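Local atomic coordinates of putative amidohydrolase/peptidase (Burkholderia cenocepacia, PDB entry 4WJB), a protein that probably hydrolyses non-peptide carbon-nitrogen bonds as a zinc-dependent member of the peptidase M20 family. Residues E53-F58 with I183-A188; S260-L265 with A273-G278; R267-D272 with D305-E310. All coordinates share one frame; numbering follows the deposited sequence.

Contact 1 of 3, residues E53-F58 with I183-A188; sequences ESRDLF and IGYAGA
The torsions of Arg55 and Tyr185 help bring them together. Tyr185 CG lies anti to its carbonyl carbon (chi1 -78°), and Arg55 leaves its backbone in the same way. Arg55 then runs extended from CG to NE, and Tyr185 comes the other way, so the two side chains overlap head to tail. The methylene part of Arg55 lies over one face of the tyrosine ring. Its CD sits above the ring centre, 4.1 Å from the centroid of Tyr185, in a CH-pi contact. The guanidinium follows as a cation-pi partner, with Arg55 CZ 4.9 Å from the centroid of the Tyr185 ring. It does not lie flat on that ring. The two planes are 70° apart, and Tyr185 CD2 meets the guanidinium at its edge, 3.5 Å from Arg55 NH1. At the far end of the ring, Tyr185 OH gives a hydrogen bond to Asp56 OD1 at 2.7 Å. The bond reaches the anti side of the carboxylate, 17° out of its plane. Ile183 adds an apolar touch, its CD1 lying 4.2 Å from Arg55 CD.

The contact joins helix 49-64 to the loop that follows helix 176-183. That helix ends in a Schellman motif, with Gly184 at positive phi, and Tyr185 comes directly after it. The guanidinium is also held from outside: NE pairs with Asp51, NH1 bonds to the carbonyl O of Gly75 and NH2 to Thr139. Val77 of strand 77-81 touches both Arg55 and Tyr185.

The positive charge of the buried Arg55 is probably offset by Asp51, the oxygens of Gly75 and Thr139, and the face of Tyr185. The phenol hydrogen bond fixes the outer end of the ring and probably helps stabilise the negative charge of Asp56.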
ATOM      1  N   GLU A  53       3.959  42.729   7.576  1.00 19.28           N
ATOM      2  CA  GLU A  53       5.246  43.407   7.658  1.00 21.36           C
ATOM      3  C   GLU A  53       5.955  43.352   6.312  1.00 20.04           C
ATOM      4  O   GLU A  53       6.539  44.338   5.865  1.00 17.81           O
ATOM      5  CB  GLU A  53       6.127  42.791   8.745  1.00 23.36           C
ATOM      6  CG  GLU A  53       7.465  43.495   8.902  1.00 27.44           C
ATOM      7  CD  GLU A  53       8.351  42.859   9.955  1.00 33.15           C
ATOM      8  OE1 GLU A  53       7.907  41.891  10.615  1.00 35.35           O
ATOM      9  OE2 GLU A  53       9.492  43.336  10.124  1.00 32.45           O
ATOM     10  N   SER A  54       5.885  42.192   5.667  1.00 20.37           N
ATOM     11  CA  SER A  54       6.480  42.001   4.351  1.00 22.00           C
ATOM     12  C   SER A  54       5.818  42.894   3.304  1.00 19.40           C
ATOM     13  O   SER A  54       6.490  43.503   2.463  1.00 18.94           O
ATOM     14  CB  SER A  54       6.372  40.532   3.932  1.00 24.02           C
ATOM     15  OG  SER A  54       6.916  40.347   2.639  1.00 29.62           O
ATOM     16  N   ARG A  55       4.494  42.962   3.357  1.00 18.52           N
ATOM     17  CA  ARG A  55       3.731  43.812   2.446  1.00 19.66           C
ATOM     18  C   ARG A  55       4.080  45.289   2.657  1.00 16.85           C
ATOM     19  O   ARG A  55       4.306  46.030   1.699  1.00 16.32           O
ATOM     20  CB  ARG A  55       2.228  43.586   2.643  1.00 19.76           C
ATOM     21  CG  ARG A  55       1.722  42.230   2.148  1.00 20.88           C
ATOM     22  CD  ARG A  55       0.385  41.863   2.791  1.00 21.33           C
ATOM     23  NE  ARG A  55      -0.276  40.779   2.067  1.00 21.42           N
ATOM     24  CZ  ARG A  55      -1.243  40.966   1.178  1.00 22.05           C
ATOM     25  NH1 ARG A  55      -1.671  42.197   0.909  1.00 21.18           N
ATOM     26  NH2 ARG A  55      -1.784  39.929   0.555  1.00 21.62           N
ATOM     27  N   ASP A  56       4.123  45.704   3.917  1.00 15.96           N
ATOM     28  CA  ASP A  56       4.430  47.092   4.262  1.00 17.93           C
ATOM     29  C   ASP A  56       5.810  47.513   3.768  1.00 19.01           C
ATOM     30  O   ASP A  56       6.006  48.652   3.328  1.00 17.16           O
ATOM     31  CB  ASP A  56       4.352  47.308   5.775  1.00 20.27           C
ATOM     32  CG  ASP A  56       2.929  47.304   6.297  1.00 22.65           C
ATOM     33  OD1 ASP A  56       1.992  47.360   5.477  1.00 22.80           O
ATOM     34  OD2 ASP A  56       2.752  47.262   7.535  1.00 25.07           O
ATOM     35  N   LEU A  57       6.768  46.597   3.867  1.00 18.86           N
ATOM     36  CA  LEU A  57       8.137  46.871   3.437  1.00 18.30           C
ATOM     37  C   LEU A  57       8.213  47.018   1.919  1.00 20.16           C
ATOM     38  O   LEU A  57       8.887  47.911   1.408  1.00 19.22           O
ATOM     39  CB  LEU A  57       9.083  45.764   3.910  1.00 17.68           C
ATOM     40  CG  LEU A  57      10.576  46.038   3.737  1.00 18.41           C
ATOM     41  CD1 LEU A  57      10.939  47.322   4.456  1.00 20.63           C
ATOM     42  CD2 LEU A  57      11.398  44.880   4.282  1.00 19.15           C
ATOM     43  N   PHE A  58       7.517  46.144   1.201  1.00 18.86           N
ATOM     44  CA  PHE A  58       7.464  46.244  -0.254  1.00 17.71           C
ATOM     45  C   PHE A  58       6.833  47.566  -0.671  1.00 16.78           C
ATOM     46  O   PHE A  58       7.325  48.261  -1.562  1.00 17.19           O
ATOM     47  CB  PHE A  58       6.677  45.074  -0.854  1.00 16.09           C
ATOM     48  CG  PHE A  58       6.372  45.246  -2.314  1.00 15.49           C
ATOM     49  CD1 PHE A  58       7.333  44.976  -3.267  1.00 15.02           C
ATOM     50  CD2 PHE A  58       5.128  45.703  -2.728  1.00 16.30           C
ATOM     51  CE1 PHE A  58       7.059  45.146  -4.621  1.00 16.62           C
ATOM     52  CE2 PHE A  58       4.848  45.874  -4.075  1.00 16.88           C
ATOM     53  CZ  PHE A  58       5.819  45.593  -5.022  1.00 16.57           C
ATOM     54  N   ILE A 183      -5.228  43.598   8.896  1.00 17.52           N
ATOM     55  CA  ILE A 183      -3.864  44.040   8.613  1.00 22.17           C
ATOM     56  C   ILE A 183      -3.812  45.258   7.689  1.00 21.02           C
ATOM     57  O   ILE A 183      -2.732  45.712   7.325  1.00 19.54           O
ATOM     58  CB  ILE A 183      -3.011  42.913   7.997  1.00 20.57           C
ATOM     59  CG1 ILE A 183      -3.520  42.542   6.601  1.00 15.29           C
ATOM     60  CG2 ILE A 183      -2.988  41.699   8.921  1.00 19.61           C
ATOM     61  CD1 ILE A 183      -2.511  41.779   5.783  1.00 16.49           C
ATOM     62  N   GLY A 184      -4.974  45.790   7.325  1.00 21.37           N
ATOM     63  CA  GLY A 184      -5.032  47.041   6.589  1.00 22.04           C
ATOM     64  C   GLY A 184      -4.858  46.915   5.087  1.00 21.41           C
ATOM     65  O   GLY A 184      -4.434  47.871   4.426  1.00 20.51           O
ATOM     66  N   TYR A 185      -5.194  45.745   4.546  1.00 18.05           N
ATOM     67  CA  TYR A 185      -5.116  45.508   3.107  1.00 20.42           C
ATOM     68  C   TYR A 185      -6.464  45.111   2.491  1.00 18.83           C
ATOM     69  O   TYR A 185      -6.513  44.448   1.453  1.00 15.09           O
ATOM     70  CB  TYR A 185      -4.052  44.442   2.806  1.00 20.77           C
ATOM     71  CG  TYR A 185      -2.659  45.020   2.869  1.00 21.30           C
ATOM     72  CD1 TYR A 185      -1.964  45.077   4.069  1.00 19.80           C
ATOM     73  CD2 TYR A 185      -2.056  45.551   1.734  1.00 21.90           C
ATOM     74  CE1 TYR A 185      -0.696  45.627   4.134  1.00 21.45           C
ATOM     75  CE2 TYR A 185      -0.787  46.099   1.788  1.00 20.85           C
ATOM     76  CZ  TYR A 185      -0.115  46.142   2.991  1.00 21.10           C
ATOM     77  OH  TYR A 185       1.148  46.695   3.050  1.00 20.29           O
ATOM     78  N   ALA A 186      -7.554  45.522   3.130  1.00 20.33           N
ATOM     79  CA  ALA A 186      -8.864  45.438   2.494  1.00 21.53           C
ATOM     80  C   ALA A 186      -8.993  46.626   1.547  1.00 21.86           C
ATOM     81  O   ALA A 186      -9.612  47.636   1.885  1.00 22.08           O
ATOM     82  CB  ALA A 186      -9.983  45.436   3.525  1.00 21.26           C
ATOM     83  N   GLY A 187      -8.384  46.495   0.371  1.00 20.12           N
ATOM     84  CA  GLY A 187      -8.301  47.579  -0.590  1.00 21.57           C
ATOM     85  C   GLY A 187      -9.620  47.934  -1.246  1.00 21.76           C
ATOM     86  O   GLY A 187     -10.592  47.180  -1.166  1.00 21.65           O
ATOM     87  N   ALA A 188      -9.640  49.088  -1.907  1.00 20.70           N
ATOM     88  CA  ALA A 188     -10.848  49.611  -2.525  1.00 23.35           C
ATOM     89  C   ALA A 188     -10.959  49.258  -4.008  1.00 22.02           C
ATOM     90  O   ALA A 188     -12.049  49.314  -4.578  1.00 21.08           O
ATOM     91  CB  ALA A 188     -10.910  51.132  -2.346  1.00 26.48           C
TER

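Contact 2 of 3, residues S260-L265 with A273-G278; sequences SFVEVL and ARATVG
Val262 carries the contact from the helix side, facing Ala275 and Val277 on the strand side. Val262 CB lies 4.0 Å from Val277 CG2. From there the side chain forks. The branch anti to the backbone N (chi1 166°), CG1, reaches the strand backbone and lies 3.6 Å from Thr276 N. The same methyl packs on Ala275 CB at 3.7 Å. The other branch, CG2, meets Val277 CG2 at 3.8 Å, and the two valines cross at about a right angle. The small side chain of Ala275 lets the helix backbone come close: its CB is 3.3 Å from Val262 O, and the CA atoms of Val262 and Ala275 are 5.9 Å apart.

This is helix-on-sheet packing in the M20 dimerisation domain. Helix 251-268 lies against strand 274-283, which pairs antiparallel with strand 289-302. Leu265 and Ala275 both touch Phe300 of that next strand, so the apolar layer extends onto it.

The first side-chain bond of Thr276 points away from the helix. Its OG1 bonds to Arg248 of the second subunit, and Arg274 NE bonds to Gly241 O of that subunit.

The chemistry is thus divided between the two faces of the strand. Methyl groups pack beneath the helix, while Arg274 and Thr276 on the other side, also buried, bond to the second subunit.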
ATOM      1  N   SER A 260       3.739  -0.728 -13.141  1.00 21.44           N
ATOM      2  CA  SER A 260       4.839  -0.839 -14.090  1.00 20.82           C
ATOM      3  C   SER A 260       4.466  -0.225 -15.431  1.00 21.56           C
ATOM      4  O   SER A 260       5.303   0.405 -16.092  1.00 20.74           O
ATOM      5  CB  SER A 260       5.240  -2.305 -14.284  1.00 22.45           C
ATOM      6  OG  SER A 260       5.713  -2.868 -13.074  1.00 25.33           O
ATOM      7  N   PHE A 261       3.208  -0.406 -15.832  1.00 19.39           N
ATOM      8  CA  PHE A 261       2.757   0.123 -17.115  1.00 20.33           C
ATOM      9  C   PHE A 261       2.654   1.642 -17.080  1.00 19.94           C
ATOM     10  O   PHE A 261       2.938   2.310 -18.075  1.00 21.72           O
ATOM     11  CB  PHE A 261       1.412  -0.477 -17.522  1.00 21.05           C
ATOM     12  CG  PHE A 261       0.979  -0.083 -18.903  1.00 21.42           C
ATOM     13  CD1 PHE A 261       1.642  -0.573 -20.009  1.00 22.35           C
ATOM     14  CD2 PHE A 261      -0.077   0.791 -19.095  1.00 21.48           C
ATOM     15  CE1 PHE A 261       1.258  -0.204 -21.289  1.00 25.51           C
ATOM     16  CE2 PHE A 261      -0.468   1.160 -20.372  1.00 21.19           C
ATOM     17  CZ  PHE A 261       0.201   0.667 -21.468  1.00 23.24           C
ATOM     18  N   VAL A 262       2.239   2.182 -15.937  1.00 18.25           N
ATOM     19  CA  VAL A 262       2.147   3.628 -15.776  1.00 19.02           C
ATOM     20  C   VAL A 262       3.523   4.247 -15.994  1.00 19.88           C
ATOM     21  O   VAL A 262       3.650   5.249 -16.695  1.00 20.72           O
ATOM     22  CB  VAL A 262       1.593   4.025 -14.387  1.00 18.02           C
ATOM     23  CG1 VAL A 262       1.827   5.513 -14.116  1.00 16.41           C
ATOM     24  CG2 VAL A 262       0.107   3.703 -14.301  1.00 17.50           C
ATOM     25  N   GLU A 263       4.555   3.628 -15.425  1.00 18.78           N
ATOM     26  CA  GLU A 263       5.918   4.091 -15.658  1.00 20.96           C
ATOM     27  C   GLU A 263       6.281   4.021 -17.136  1.00 20.59           C
ATOM     28  O   GLU A 263       6.909   4.932 -17.672  1.00 16.66           O
ATOM     29  CB  GLU A 263       6.929   3.279 -14.853  1.00 20.75           C
ATOM     30  CG  GLU A 263       8.353   3.791 -15.044  1.00 23.12           C
ATOM     31  CD  GLU A 263       9.387   2.944 -14.342  1.00 26.59           C
ATOM     32  OE1 GLU A 263       9.962   3.422 -13.337  1.00 26.70           O
ATOM     33  OE2 GLU A 263       9.630   1.805 -14.799  1.00 26.85           O
ATOM     34  N   VAL A 264       5.882   2.934 -17.788  1.00 20.66           N
ATOM     35  CA  VAL A 264       6.111   2.777 -19.223  1.00 20.43           C
ATOM     36  C   VAL A 264       5.473   3.923 -20.009  1.00 19.22           C
ATOM     37  O   VAL A 264       6.074   4.474 -20.942  1.00 21.82           O
ATOM     38  CB  VAL A 264       5.557   1.427 -19.729  1.00 21.04           C
ATOM     39  CG1 VAL A 264       5.315   1.466 -21.241  1.00 22.10           C
ATOM     40  CG2 VAL A 264       6.500   0.291 -19.352  1.00 20.77           C
ATOM     41  N   LEU A 265       4.258   4.295 -19.620  1.00 19.75           N
ATOM     42  CA  LEU A 265       3.557   5.384 -20.293  1.00 21.11           C
ATOM     43  C   LEU A 265       4.275   6.728 -20.125  1.00 21.42           C
ATOM     44  O   LEU A 265       4.411   7.479 -21.086  1.00 21.53           O
ATOM     45  CB  LEU A 265       2.118   5.486 -19.784  1.00 22.00           C
ATOM     46  CG  LEU A 265       1.190   4.356 -20.244  1.00 26.23           C
ATOM     47  CD1 LEU A 265      -0.222   4.593 -19.736  1.00 28.75           C
ATOM     48  CD2 LEU A 265       1.201   4.226 -21.765  1.00 26.28           C
ATOM     49  N   ALA A 273       6.030  14.168 -20.275  1.00 22.75           N
ATOM     50  CA  ALA A 273       5.004  13.417 -19.572  1.00 20.11           C
ATOM     51  C   ALA A 273       5.413  13.151 -18.127  1.00 21.42           C
ATOM     52  O   ALA A 273       6.578  12.877 -17.838  1.00 22.74           O
ATOM     53  CB  ALA A 273       4.715  12.100 -20.285  1.00 21.96           C
ATOM     54  N   ARG A 274       4.443  13.249 -17.223  1.00 19.09           N
ATOM     55  CA  ARG A 274       4.601  12.754 -15.860  1.00 19.17           C
ATOM     56  C   ARG A 274       3.550  11.678 -15.623  1.00 20.10           C
ATOM     57  O   ARG A 274       2.366  11.916 -15.832  1.00 21.75           O
ATOM     58  CB  ARG A 274       4.449  13.880 -14.835  1.00 21.14           C
ATOM     59  CG  ARG A 274       5.310  15.108 -15.112  1.00 21.00           C
ATOM     60  CD  ARG A 274       6.775  14.869 -14.775  1.00 23.02           C
ATOM     61  NE  ARG A 274       7.551  16.107 -14.857  1.00 28.10           N
ATOM     62  CZ  ARG A 274       8.165  16.532 -15.958  1.00 32.33           C
ATOM     63  NH1 ARG A 274       8.115  15.814 -17.073  1.00 33.63           N
ATOM     64  NH2 ARG A 274       8.842  17.670 -15.939  1.00 34.49           N
ATOM     65  N   ALA A 275       3.978  10.493 -15.202  1.00 16.52           N
ATOM     66  CA  ALA A 275       3.039   9.405 -14.944  1.00 18.22           C
ATOM     67  C   ALA A 275       3.396   8.753 -13.627  1.00 16.54           C
ATOM     68  O   ALA A 275       4.516   8.282 -13.456  1.00 16.14           O
ATOM     69  CB  ALA A 275       3.059   8.396 -16.069  1.00 16.35           C
ATOM     70  N   THR A 276       2.449   8.735 -12.694  1.00 18.70           N
ATOM     71  CA  THR A 276       2.772   8.372 -11.318  1.00 19.10           C
ATOM     72  C   THR A 276       1.663   7.609 -10.595  1.00 18.91           C
ATOM     73  O   THR A 276       0.491   7.979 -10.657  1.00 19.36           O
ATOM     74  CB  THR A 276       3.100   9.635 -10.485  1.00 19.13           C
ATOM     75  OG1 THR A 276       3.979  10.488 -11.228  1.00 19.52           O
ATOM     76  CG2 THR A 276       3.753   9.265  -9.163  1.00 20.44           C
ATOM     77  N   VAL A 277       2.046   6.542  -9.905  1.00 17.55           N
ATOM     78  CA  VAL A 277       1.167   5.908  -8.931  1.00 16.77           C
ATOM     79  C   VAL A 277       1.741   6.251  -7.562  1.00 18.11           C
ATOM     80  O   VAL A 277       2.780   5.729  -7.170  1.00 18.78           O
ATOM     81  CB  VAL A 277       1.068   4.382  -9.136  1.00 16.59           C
ATOM     82  CG1 VAL A 277       0.231   3.740  -8.029  1.00 15.56           C
ATOM     83  CG2 VAL A 277       0.466   4.072 -10.499  1.00 17.30           C
ATOM     84  N   GLY A 278       1.090   7.167  -6.852  1.00 18.16           N
ATOM     85  CA  GLY A 278       1.647   7.679  -5.612  1.00 18.43           C
ATOM     86  C   GLY A 278       1.046   7.052  -4.370  1.00 21.08           C
ATOM     87  O   GLY A 278       1.614   7.145  -3.278  1.00 19.53           O
TER

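Contact 3 of 3, residues R267-D272 with D305-E310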
ATOM      1  N   ARG A 267       7.455   7.238 -19.541  1.00 19.02           N
ATOM      2  CA  ARG A 267       8.709   7.190 -20.285  1.00 19.83           C
ATOM      3  C   ARG A 267       8.479   7.161 -21.788  1.00 21.25           C
ATOM      4  O   ARG A 267       9.345   7.568 -22.563  1.00 25.49           O
ATOM      5  CB  ARG A 267       9.531   5.973 -19.851  1.00 22.46           C
ATOM      6  CG  ARG A 267       9.949   6.033 -18.391  1.00 21.74           C
ATOM      7  CD  ARG A 267      10.829   4.852 -18.002  1.00 22.75           C
ATOM      8  NE  ARG A 267      11.377   5.030 -16.660  1.00 23.48           N
ATOM      9  CZ  ARG A 267      12.217   4.186 -16.070  1.00 25.94           C
ATOM     10  NH1 ARG A 267      12.615   3.093 -16.706  1.00 24.68           N
ATOM     11  NH2 ARG A 267      12.663   4.441 -14.847  1.00 27.00           N
ATOM     12  N   ARG A 268       7.306   6.695 -22.200  1.00 19.99           N
ATOM     13  CA  ARG A 268       6.972   6.628 -23.619  1.00 23.82           C
ATOM     14  C   ARG A 268       6.762   8.020 -24.201  1.00 24.34           C
ATOM     15  O   ARG A 268       7.102   8.276 -25.357  1.00 25.39           O
ATOM     16  CB  ARG A 268       5.721   5.777 -23.846  1.00 27.62           C
ATOM     17  CG  ARG A 268       5.383   5.569 -25.321  1.00 31.77           C
ATOM     18  CD  ARG A 268       4.017   4.930 -25.494  1.00 33.16           C
ATOM     19  NE  ARG A 268       3.990   3.536 -25.057  1.00 32.24           N
ATOM     20  CZ  ARG A 268       2.882   2.806 -24.987  1.00 33.12           C
ATOM     21  NH1 ARG A 268       1.714   3.342 -25.316  1.00 32.49           N
ATOM     22  NH2 ARG A 268       2.935   1.543 -24.585  1.00 32.83           N
ATOM     23  N   TYR A 269       6.204   8.919 -23.397  1.00 24.93           N
ATOM     24  CA  TYR A 269       5.943  10.283 -23.846  1.00 29.94           C
ATOM     25  C   TYR A 269       6.932  11.281 -23.248  1.00 31.13           C
ATOM     26  O   TYR A 269       6.564  12.401 -22.894  1.00 30.27           O
ATOM     27  CB  TYR A 269       4.511  10.691 -23.500  1.00 30.35           C
ATOM     28  CG  TYR A 269       3.458   9.936 -24.277  1.00 32.36           C
ATOM     29  CD1 TYR A 269       2.961   8.722 -23.820  1.00 32.25           C
ATOM     30  CD2 TYR A 269       2.962  10.438 -25.470  1.00 34.96           C
ATOM     31  CE1 TYR A 269       1.997   8.030 -24.532  1.00 33.23           C
ATOM     32  CE2 TYR A 269       2.000   9.756 -26.188  1.00 36.81           C
ATOM     33  CZ  TYR A 269       1.523   8.556 -25.716  1.00 36.77           C
ATOM     34  OH  TYR A 269       0.563   7.886 -26.439  1.00 38.75           O
ATOM     35  N   ALA A 270       8.188  10.860 -23.136  1.00 33.27           N
ATOM     36  CA  ALA A 270       9.268  11.730 -22.683  1.00 33.32           C
ATOM     37  C   ALA A 270       9.483  12.854 -23.694  1.00 31.08           C
ATOM     38  O   ALA A 270       9.189  12.684 -24.877  1.00 30.69           O
ATOM     39  CB  ALA A 270      10.548  10.923 -22.488  1.00 37.91           C
ATOM     40  N   PRO A 271      10.012  14.002 -23.241  1.00 28.14           N
ATOM     41  CA  PRO A 271      10.487  14.299 -21.885  1.00 25.68           C
ATOM     42  C   PRO A 271       9.448  14.926 -20.955  1.00 25.40           C
ATOM     43  O   PRO A 271       9.730  15.067 -19.767  1.00 25.56           O
ATOM     44  CB  PRO A 271      11.614  15.296 -22.143  1.00 29.23           C
ATOM     45  CG  PRO A 271      11.104  16.086 -23.308  1.00 28.72           C
ATOM     46  CD  PRO A 271      10.350  15.092 -24.177  1.00 30.70           C
ATOM     47  N   ASP A 272       8.280  15.305 -21.467  1.00 23.38           N
ATOM     48  CA  ASP A 272       7.389  16.157 -20.678  1.00 24.33           C
ATOM     49  C   ASP A 272       6.279  15.424 -19.928  1.00 24.83           C
ATOM     50  O   ASP A 272       5.651  15.992 -19.034  1.00 24.30           O
ATOM     51  CB  ASP A 272       6.776  17.229 -21.579  1.00 27.31           C
ATOM     52  CG  ASP A 272       7.804  18.249 -22.035  1.00 28.08           C
ATOM     53  OD1 ASP A 272       8.765  18.499 -21.274  1.00 27.80           O
ATOM     54  OD2 ASP A 272       7.666  18.781 -23.154  1.00 28.63           O
ATOM     55  N   ASP A 305      -2.868  18.515 -24.272  1.00 27.62           N
ATOM     56  CA  ASP A 305      -4.111  17.814 -23.951  1.00 29.88           C
ATOM     57  C   ASP A 305      -4.330  16.590 -24.840  1.00 31.37           C
ATOM     58  O   ASP A 305      -4.955  15.618 -24.418  1.00 30.45           O
ATOM     59  CB  ASP A 305      -5.312  18.756 -24.068  1.00 32.86           C
ATOM     60  CG  ASP A 305      -6.105  18.845 -22.779  1.00 33.71           C
ATOM     61  OD1 ASP A 305      -5.725  18.170 -21.797  1.00 33.60           O
ATOM     62  OD2 ASP A 305      -7.110  19.581 -22.744  1.00 35.90           O
ATOM     63  N   ALA A 306      -3.827  16.644 -26.070  1.00 33.40           N
ATOM     64  CA  ALA A 306      -3.928  15.510 -26.983  1.00 33.64           C
ATOM     65  C   ALA A 306      -3.157  14.313 -26.440  1.00 32.92           C
ATOM     66  O   ALA A 306      -3.626  13.176 -26.518  1.00 33.10           O
ATOM     67  CB  ALA A 306      -3.419  15.886 -28.367  1.00 36.56           C
ATOM     68  N   VAL A 307      -1.975  14.577 -25.890  1.00 30.13           N
ATOM     69  CA  VAL A 307      -1.170  13.535 -25.260  1.00 29.72           C
ATOM     70  C   VAL A 307      -1.874  12.976 -24.021  1.00 28.56           C
ATOM     71  O   VAL A 307      -1.892  11.765 -23.801  1.00 27.68           O
ATOM     72  CB  VAL A 307       0.233  14.059 -24.873  1.00 28.15           C
ATOM     73  CG1 VAL A 307       0.950  13.075 -23.955  1.00 28.20           C
ATOM     74  CG2 VAL A 307       1.055  14.330 -26.126  1.00 30.13           C
ATOM     75  N   LEU A 308      -2.461  13.861 -23.220  1.00 28.09           N
ATOM     76  CA  LEU A 308      -3.238  13.436 -22.060  1.00 26.01           C
ATOM     77  C   LEU A 308      -4.397  12.535 -22.483  1.00 28.98           C
ATOM     78  O   LEU A 308      -4.729  11.574 -21.788  1.00 26.14           O
ATOM     79  CB  LEU A 308      -3.754  14.651 -21.281  1.00 23.37           C
ATOM     80  CG  LEU A 308      -2.701  15.397 -20.457  1.00 23.07           C
ATOM     81  CD1 LEU A 308      -3.296  16.639 -19.810  1.00 25.32           C
ATOM     82  CD2 LEU A 308      -2.080  14.490 -19.396  1.00 18.49           C
ATOM     83  N   ASP A 309      -5.004  12.842 -23.626  1.00 31.27           N
ATOM     84  CA  ASP A 309      -6.060  11.991 -24.168  1.00 33.38           C
ATOM     85  C   ASP A 309      -5.513  10.614 -24.517  1.00 33.53           C
ATOM     86  O   ASP A 309      -6.161   9.597 -24.263  1.00 34.22           O
ATOM     87  CB  ASP A 309      -6.697  12.623 -25.404  1.00 34.54           C
ATOM     88  CG  ASP A 309      -7.646  13.750 -25.058  1.00 37.25           C
ATOM     89  OD1 ASP A 309      -8.026  13.874 -23.875  1.00 38.36           O
ATOM     90  OD2 ASP A 309      -8.016  14.513 -25.975  1.00 39.31           O
ATOM     91  N   GLU A 310      -4.318  10.583 -25.098  1.00 33.05           N
ATOM     92  CA  GLU A 310      -3.695   9.314 -25.473  1.00 33.52           C
ATOM     93  C   GLU A 310      -3.308   8.502 -24.242  1.00 30.29           C
ATOM     94  O   GLU A 310      -3.439   7.272 -24.228  1.00 30.06           O
ATOM     95  CB  GLU A 310      -2.469   9.558 -26.354  1.00 37.75           C
ATOM     96  CG  GLU A 310      -2.785  10.277 -27.659  1.00 42.57           C
ATOM     97  CD  GLU A 310      -1.607  10.304 -28.616  1.00 47.17           C
ATOM     98  OE1 GLU A 310      -0.576   9.666 -28.314  1.00 46.74           O
ATOM     99  OE2 GLU A 310      -1.717  10.957 -29.675  1.00 49.98           O
TER
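Tyr269 meets Val307 and Glu310 at the surface of the M20 dimerisation domain, where the end of helix 251-268 meets the start of helix 305-326. This domain has an alpha/beta sandwich fold, with helices 251-268 and 305-326 covering one face of a sheet. Tyr269 OH donates a hydrogen bond to Glu310 OE1 at 2.8 Å. Glu310 OE1 lies at the edge of the ring, near its plane, yet the carboxylate plane is turned 69° from the ring plane. Nearer the root of the ring, Val307 CG1 packs 3.6 Å from Tyr269 CD2. The phenol thus has an apolar neighbour at its ring and an acid at its hydroxyl.

The backbones place these groups. Tyr269 is the first residue to leave helical angles after helix 251-268, and its side chain is directed at the start of helix 305-326. Val307 and Glu310 lie three residues apart, about one helical turn, so both face the tyrosine. Glu310 is extended beyond CG (chi2 -170°), which carries its carboxylate out to the hydroxyl.

Further out, Val307 also touches His302 of strand 289-302. Asp305 and Asp309 both form salt bridges with Arg227, which tie the same first turns of the helix to strand 217-234. At the phenol itself, Glu310 OE1 accepts the hydrogen bond through its anti lone pair, the one away from OE2.

Overall arrangement
Contacts 2 and 3 are neighbours in the M20 dimerisation domain, with centres about 11 Å apart. Both use helix 251-268, and they touch where Phe261 CE1 lies 4.1 Å from Arg268 NH2. Contact 2 packs that helix on the strand after it, and contact 3 joins its end to helix 305-326. Contact 1 lies across the chain's centre from both, with its centre about 44 Å from that of contact 2 and 43 Å from that of contact 3. Contacts 2 and 3 lie away from the metal site, whereas the side chain of Arg55 in contact 1 is about 14 Å from the bound zinc and about 8 Å from that of zinc ligand His96.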